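Local coordinates for protein transketolase (Campylobacter jejuni, PDB 3L84) that belongs to the transketolase family, whose members bind thiamine diphosphate, and is built from three alpha/beta domains, at residues R60-G65 and A121-F126; E563-Q568 and E574-G579. One frame throughout, in Å; residues are numbered along the deposited sequence.

Contact 1 is a core contact, with all four touching residues buried; contact 2 is peripheral and includes one partly exposed residue. The centre of contact 1 is about 11 Å from the centre of the chain, that of contact 2 about 30 Å. They share no element: the first joins strand 60-63 to helix 118-137, the second helix 562-566 to the end of helix 570-576 and the residue after it. Both are apolar meetings round a phenylalanine ring, burying 199 and 120 Å². Charges are handled differently: R60 touches F126 with its stem while its guanidinium bonds to backbone carbonyls, whereas E566 and R575 form salt bridges with K594 and E522.

Contact 1 of 2, residues R60-G65 and A121-F126; sequences RLVFSG and ANAVGF
The ring of F126 takes a methyl of V62 at its edge, near the ring plane, while the side chain of R60 reaches it obliquely. This is helix-on-sheet packing inside a parallel alpha/beta domain: strand 60-63 is an outermost strand of its sheet within the chain, and helix 118-137 runs along it in the reverse direction, at 169° and with a closest axis approach of 9.0 Å. The helix leads into strand 146-151, which lies beside 60-63, so it closes a long beta-alpha-beta crossover.

V62 does most of the work from the strand. Its CG1 stands anti to the backbone N (chi1 179°), which sets CG2 beside that nitrogen and toward the helix. CG2 lies 3.8 Å from F126 CD2 and 3.9 Å from F126 CE2, so a single methyl spans one bond of the ring. One helical turn earlier A123 also faces the strand, and its small side chain is consistent with the close approach of the backbones: the CA atoms of V62 and A123 are 6.4 Å apart.

I146 of the neighbouring strand touches both A123 and F126, and F126 also packs on A400 and R403 of helix 391-404. R60 lends only its aliphatic stem here, CG lying 4.3 Å from F126 CG. Its guanidinium turns to other partners: NH1 bonds to the carbonyl oxygens of R58 and L56, and NH2 to that of Y404, a residue with which R60 also makes a cation-pi contact. The same V62 CG2 that meets the ring edge also lies 4.2 Å from A123 CB.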
loop_
_atom_site.group_PDB
_atom_site.type_symbol
_atom_site.label_atom_id
_atom_site.label_comp_id
_atom_site.label_asym_id
_atom_site.label_seq_id
_atom_site.Cartn_x
_atom_site.Cartn_y
_atom_site.Cartn_z
ATOM N N ARG A 60 -2.065 19.548 -19.507
ATOM C CA ARG A 60 -1.378 18.340 -19.040
ATOM C C ARG A 60 -2.255 17.135 -19.426
ATOM O O ARG A 60 -3.387 17.031 -18.974
ATOM C CB ARG A 60 -1.117 18.341 -17.518
ATOM C CG ARG A 60 -0.442 19.582 -16.875
ATOM C CD ARG A 60 0.906 19.794 -17.442
ATOM N NE ARG A 60 1.814 20.623 -16.617
ATOM C CZ ARG A 60 1.855 21.960 -16.597
ATOM N NH1 ARG A 60 0.976 22.677 -17.284
ATOM N NH2 ARG A 60 2.805 22.612 -15.920
ATOM N N LEU A 61 -1.721 16.204 -20.209
ATOM C CA LEU A 61 -2.382 14.996 -20.632
ATOM C C LEU A 61 -1.791 13.836 -19.858
ATOM O O LEU A 61 -0.576 13.678 -19.836
ATOM C CB LEU A 61 -2.170 14.784 -22.118
ATOM C CG LEU A 61 -2.697 13.510 -22.764
ATOM C CD1 LEU A 61 -4.186 13.444 -22.601
ATOM C CD2 LEU A 61 -2.239 13.449 -24.246
ATOM N N VAL A 62 -2.630 13.046 -19.209
ATOM C CA VAL A 62 -2.209 11.863 -18.449
ATOM C C VAL A 62 -2.953 10.609 -18.926
ATOM O O VAL A 62 -4.188 10.552 -18.855
ATOM C CB VAL A 62 -2.479 12.015 -16.959
ATOM C CG1 VAL A 62 -2.049 10.743 -16.165
ATOM C CG2 VAL A 62 -1.776 13.268 -16.374
ATOM N N PHE A 63 -2.222 9.600 -19.364
ATOM C CA PHE A 63 -2.775 8.258 -19.641
ATOM C C PHE A 63 -2.673 7.450 -18.356
ATOM O O PHE A 63 -1.617 6.907 -18.081
ATOM C CB PHE A 63 -1.978 7.543 -20.737
ATOM C CG PHE A 63 -2.334 7.908 -22.144
ATOM C CD1 PHE A 63 -2.361 9.212 -22.576
ATOM C CD2 PHE A 63 -2.533 6.899 -23.099
ATOM C CE1 PHE A 63 -2.694 9.525 -23.932
ATOM C CE2 PHE A 63 -2.828 7.208 -24.416
ATOM C CZ PHE A 63 -2.909 8.523 -24.818
ATOM N N SER A 64 -3.727 7.325 -17.564
ATOM C CA SER A 64 -3.633 6.557 -16.341
ATOM C C SER A 64 -3.415 5.074 -16.611
ATOM O O SER A 64 -2.688 4.409 -15.884
ATOM C CB SER A 64 -4.862 6.796 -15.467
ATOM O OG SER A 64 -4.662 6.193 -14.187
ATOM N N GLY A 65 -4.019 4.585 -17.682
ATOM C CA GLY A 65 -3.783 3.235 -18.138
ATOM C C GLY A 65 -2.518 3.267 -18.972
ATOM O O GLY A 65 -2.577 3.399 -20.201
ATOM N N ALA A 121 -5.035 9.858 -9.767
ATOM C CA ALA A 121 -4.612 10.681 -8.648
ATOM C C ALA A 121 -3.561 11.692 -9.100
ATOM O O ALA A 121 -3.537 12.822 -8.618
ATOM C CB ALA A 121 -4.091 9.795 -7.494
ATOM N N ASN A 122 -2.640 11.300 -9.985
ATOM C CA ASN A 122 -1.646 12.252 -10.506
ATOM C C ASN A 122 -2.356 13.407 -11.227
ATOM O O ASN A 122 -1.972 14.574 -11.070
ATOM C CB ASN A 122 -0.740 11.606 -11.532
ATOM C CG ASN A 122 0.104 10.462 -10.987
ATOM O OD1 ASN A 122 0.562 10.467 -9.806
ATOM N ND2 ASN A 122 0.338 9.507 -11.842
ATOM N N ALA A 123 -3.388 13.085 -12.000
ATOM C CA ALA A 123 -4.074 14.127 -12.731
ATOM C C ALA A 123 -4.787 15.098 -11.788
ATOM O O ALA A 123 -4.772 16.313 -12.000
ATOM C CB ALA A 123 -5.051 13.519 -13.717
ATOM N N VAL A 124 -5.416 14.568 -10.736
ATOM C CA VAL A 124 -5.966 15.431 -9.688
ATOM C C VAL A 124 -4.868 16.301 -9.113
ATOM O O VAL A 124 -5.062 17.498 -8.867
ATOM C CB VAL A 124 -6.668 14.601 -8.610
ATOM C CG1 VAL A 124 -6.972 15.460 -7.352
ATOM C CG2 VAL A 124 -7.944 13.961 -9.171
ATOM N N GLY A 125 -3.675 15.716 -8.898
ATOM C CA GLY A 125 -2.581 16.503 -8.399
ATOM C C GLY A 125 -2.115 17.619 -9.346
ATOM O O GLY A 125 -1.827 18.723 -8.900
ATOM N N PHE A 126 -2.050 17.330 -10.637
ATOM C CA PHE A 126 -1.733 18.397 -11.604
ATOM C C PHE A 126 -2.775 19.501 -11.562
ATOM O O PHE A 126 -2.413 20.649 -11.716
ATOM C CB PHE A 126 -1.620 17.830 -13.026
ATOM C CG PHE A 126 -0.341 17.098 -13.328
ATOM C CD1 PHE A 126 0.880 17.657 -13.116
ATOM C CD2 PHE A 126 -0.398 15.829 -13.877
ATOM C CE1 PHE A 126 2.091 16.972 -13.417
ATOM C CE2 PHE A 126 0.790 15.130 -14.164
ATOM C CZ PHE A 126 2.026 15.711 -13.953
#

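Contact 2 of 2, residues E563-Q568 and E574-G579; sequences ELFEKQ and ERLLKG
F565 carries one whole side of this contact, and two consecutive leucines, L576 and L577, receive it. Its aromatic ring projects from the short helix 562-566 with CG anti to the backbone N (chi1 -169°), and the leucine side chains approach from the opposite direction. Only the far end of the ring is engaged. L576 CD2 sits 3.7 Å from F565 CE1 and 3.9 Å from F565 CZ, whereas L577 CD1 lies 4.0 Å from F565 CZ and 4.2 Å from F565 CE2. The two methyls stand on opposite sides of the ring plane, both at an oblique angle, so the tip of the phenylalanine is held in a notch between them.

L576 still belongs to helix 570-576, but L577 is the first residue to leave helical geometry (phi -98°, psi 84°), which probably allows the two neighbours to address the same ring. The spacing is wide for all that: F565 and L576, the nearest pair, have their CA atoms 10.6 Å apart, and the long side chains bridge the gap.

Around the ring, A517 touches both F565 and L576, V557 of strand 554-558 packs on L576, and the ring of F595 meets that of F565. E566, partly exposed, forms a salt bridge with K594 and packs on N590 of the second subunit. Together the two short helices make up the connection from strand 554-558 to strand 580-584, passing over the intervening parallel strand 528-532: a beta-alpha-beta crossover of the transketolase C-terminal domain.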
loop_
_atom_site.group_PDB
_atom_site.type_symbol
_atom_site.label_atom_id
_atom_site.label_comp_id
_atom_site.label_asym_id
_atom_site.label_seq_id
_atom_site.Cartn_x
_atom_site.Cartn_y
_atom_site.Cartn_z
ATOM N N GLU A 563 21.925 4.229 2.519
ATOM C CA GLU A 563 22.184 4.308 1.079
ATOM C C GLU A 563 23.417 5.147 0.768
ATOM O O GLU A 563 24.196 4.812 -0.122
ATOM C CB GLU A 563 20.977 4.867 0.341
ATOM C CG GLU A 563 19.754 4.000 0.491
ATOM C CD GLU A 563 18.779 4.396 1.609
ATOM O OE1 GLU A 563 19.175 5.075 2.592
ATOM O OE2 GLU A 563 17.573 4.111 1.435
ATOM N N LEU A 564 23.616 6.243 1.497
ATOM C CA LEU A 564 24.811 7.035 1.291
ATOM C C LEU A 564 26.037 6.305 1.766
ATOM O O LEU A 564 27.091 6.403 1.137
ATOM C CB LEU A 564 24.733 8.410 1.980
ATOM C CG LEU A 564 23.764 9.395 1.385
ATOM C CD1 LEU A 564 23.704 10.662 2.263
ATOM C CD2 LEU A 564 24.112 9.715 -0.042
ATOM N N PHE A 565 25.933 5.556 2.853
ATOM C CA PHE A 565 27.078 4.795 3.343
ATOM C C PHE A 565 27.547 3.765 2.313
ATOM O O PHE A 565 28.754 3.521 2.139
ATOM C CB PHE A 565 26.782 4.159 4.719
ATOM C CG PHE A 565 27.968 3.586 5.405
ATOM C CD1 PHE A 565 29.215 4.197 5.357
ATOM C CD2 PHE A 565 27.809 2.459 6.197
ATOM C CE1 PHE A 565 30.289 3.652 6.023
ATOM C CE2 PHE A 565 28.885 1.933 6.888
ATOM C CZ PHE A 565 30.130 2.513 6.804
ATOM N N GLU A 566 26.595 3.142 1.628
ATOM C CA GLU A 566 26.880 2.165 0.575
ATOM C C GLU A 566 27.732 2.760 -0.551
ATOM O O GLU A 566 28.384 2.006 -1.274
ATOM C CB GLU A 566 25.594 1.591 -0.028
ATOM C CG GLU A 566 24.777 0.744 0.898
ATOM C CD GLU A 566 23.557 0.173 0.218
ATOM O OE1 GLU A 566 22.526 0.892 0.068
ATOM O OE2 GLU A 566 23.599 -1.009 -0.185
ATOM N N LYS A 567 27.683 4.083 -0.750
ATOM C CA LYS A 567 28.428 4.748 -1.830
ATOM C C LYS A 567 29.851 5.123 -1.432
ATOM O O LYS A 567 30.615 5.583 -2.286
ATOM C CB LYS A 567 27.737 6.030 -2.274
ATOM C CG LYS A 567 26.344 5.845 -2.770
ATOM C CD LYS A 567 25.693 7.141 -3.283
ATOM C CE LYS A 567 26.332 7.654 -4.590
ATOM N NZ LYS A 567 26.417 6.644 -5.726
ATOM N N GLN A 568 30.237 4.955 -0.171
ATOM C CA GLN A 568 31.549 5.430 0.278
ATOM C C GLN A 568 32.649 4.496 -0.168
ATOM O O GLN A 568 32.389 3.318 -0.440
ATOM C CB GLN A 568 31.560 5.579 1.801
ATOM C CG GLN A 568 30.491 6.521 2.346
ATOM C CD GLN A 568 30.447 7.824 1.623
ATOM O OE1 GLN A 568 29.411 8.179 1.004
ATOM N NE2 GLN A 568 31.547 8.548 1.669
ATOM N N GLU A 574 36.400 1.213 5.979
ATOM C CA GLU A 574 37.343 0.472 6.813
ATOM C C GLU A 574 37.817 1.269 8.013
ATOM O O GLU A 574 38.144 0.679 9.062
ATOM C CB GLU A 574 38.553 0.008 5.986
ATOM C CG GLU A 574 38.186 -1.094 5.045
ATOM C CD GLU A 574 39.336 -1.601 4.205
ATOM O OE1 GLU A 574 40.423 -0.972 4.205
ATOM O OE2 GLU A 574 39.128 -2.633 3.528
ATOM N N ARG A 575 37.902 2.586 7.887
ATOM C CA ARG A 575 38.217 3.399 9.043
ATOM C C ARG A 575 37.104 3.322 10.082
ATOM O O ARG A 575 37.372 3.235 11.277
ATOM C CB ARG A 575 38.469 4.840 8.669
ATOM C CG ARG A 575 38.799 5.658 9.894
ATOM C CD ARG A 575 39.692 6.824 9.630
ATOM N NE ARG A 575 39.783 7.622 10.840
ATOM C CZ ARG A 575 40.312 8.831 10.885
ATOM N NH1 ARG A 575 40.829 9.370 9.785
ATOM N NH2 ARG A 575 40.299 9.506 12.030
ATOM N N LEU A 576 35.848 3.379 9.635
ATOM C CA LEU A 576 34.730 3.313 10.570
ATOM C C LEU A 576 34.576 1.960 11.251
ATOM O O LEU A 576 34.334 1.888 12.474
ATOM C CB LEU A 576 33.411 3.633 9.876
ATOM C CG LEU A 576 33.033 5.118 9.824
ATOM C CD1 LEU A 576 34.137 6.028 9.254
ATOM C CD2 LEU A 576 31.731 5.277 9.052
ATOM N N LEU A 577 34.671 0.895 10.458
ATOM C CA LEU A 577 34.212 -0.423 10.855
ATOM C C LEU A 577 35.364 -1.273 11.373
ATOM O O LEU A 577 35.929 -2.120 10.655
ATOM C CB LEU A 577 33.473 -1.100 9.687
ATOM C CG LEU A 577 32.266 -0.304 9.112
ATOM C CD1 LEU A 577 31.712 -0.996 7.855
ATOM C CD2 LEU A 577 31.182 -0.089 10.165
ATOM N N LYS A 578 35.660 -1.081 12.642
ATOM C CA LYS A 578 36.791 -1.743 13.277
ATOM C C LYS A 578 36.359 -2.876 14.200
ATOM O O LYS A 578 35.325 -2.792 14.865
ATOM C CB LYS A 578 37.562 -0.730 14.110
ATOM C CG LYS A 578 38.237 0.357 13.310
ATOM C CD LYS A 578 39.278 -0.177 12.385
ATOM C CE LYS A 578 40.102 0.951 11.774
ATOM N NZ LYS A 578 41.017 0.384 10.802
ATOM N N GLY A 579 37.148 -3.936 14.247
ATOM C CA GLY A 579 36.886 -5.034 15.166
ATOM C C GLY A 579 35.600 -5.741 14.836
ATOM O O GLY A 579 35.244 -5.881 13.653
#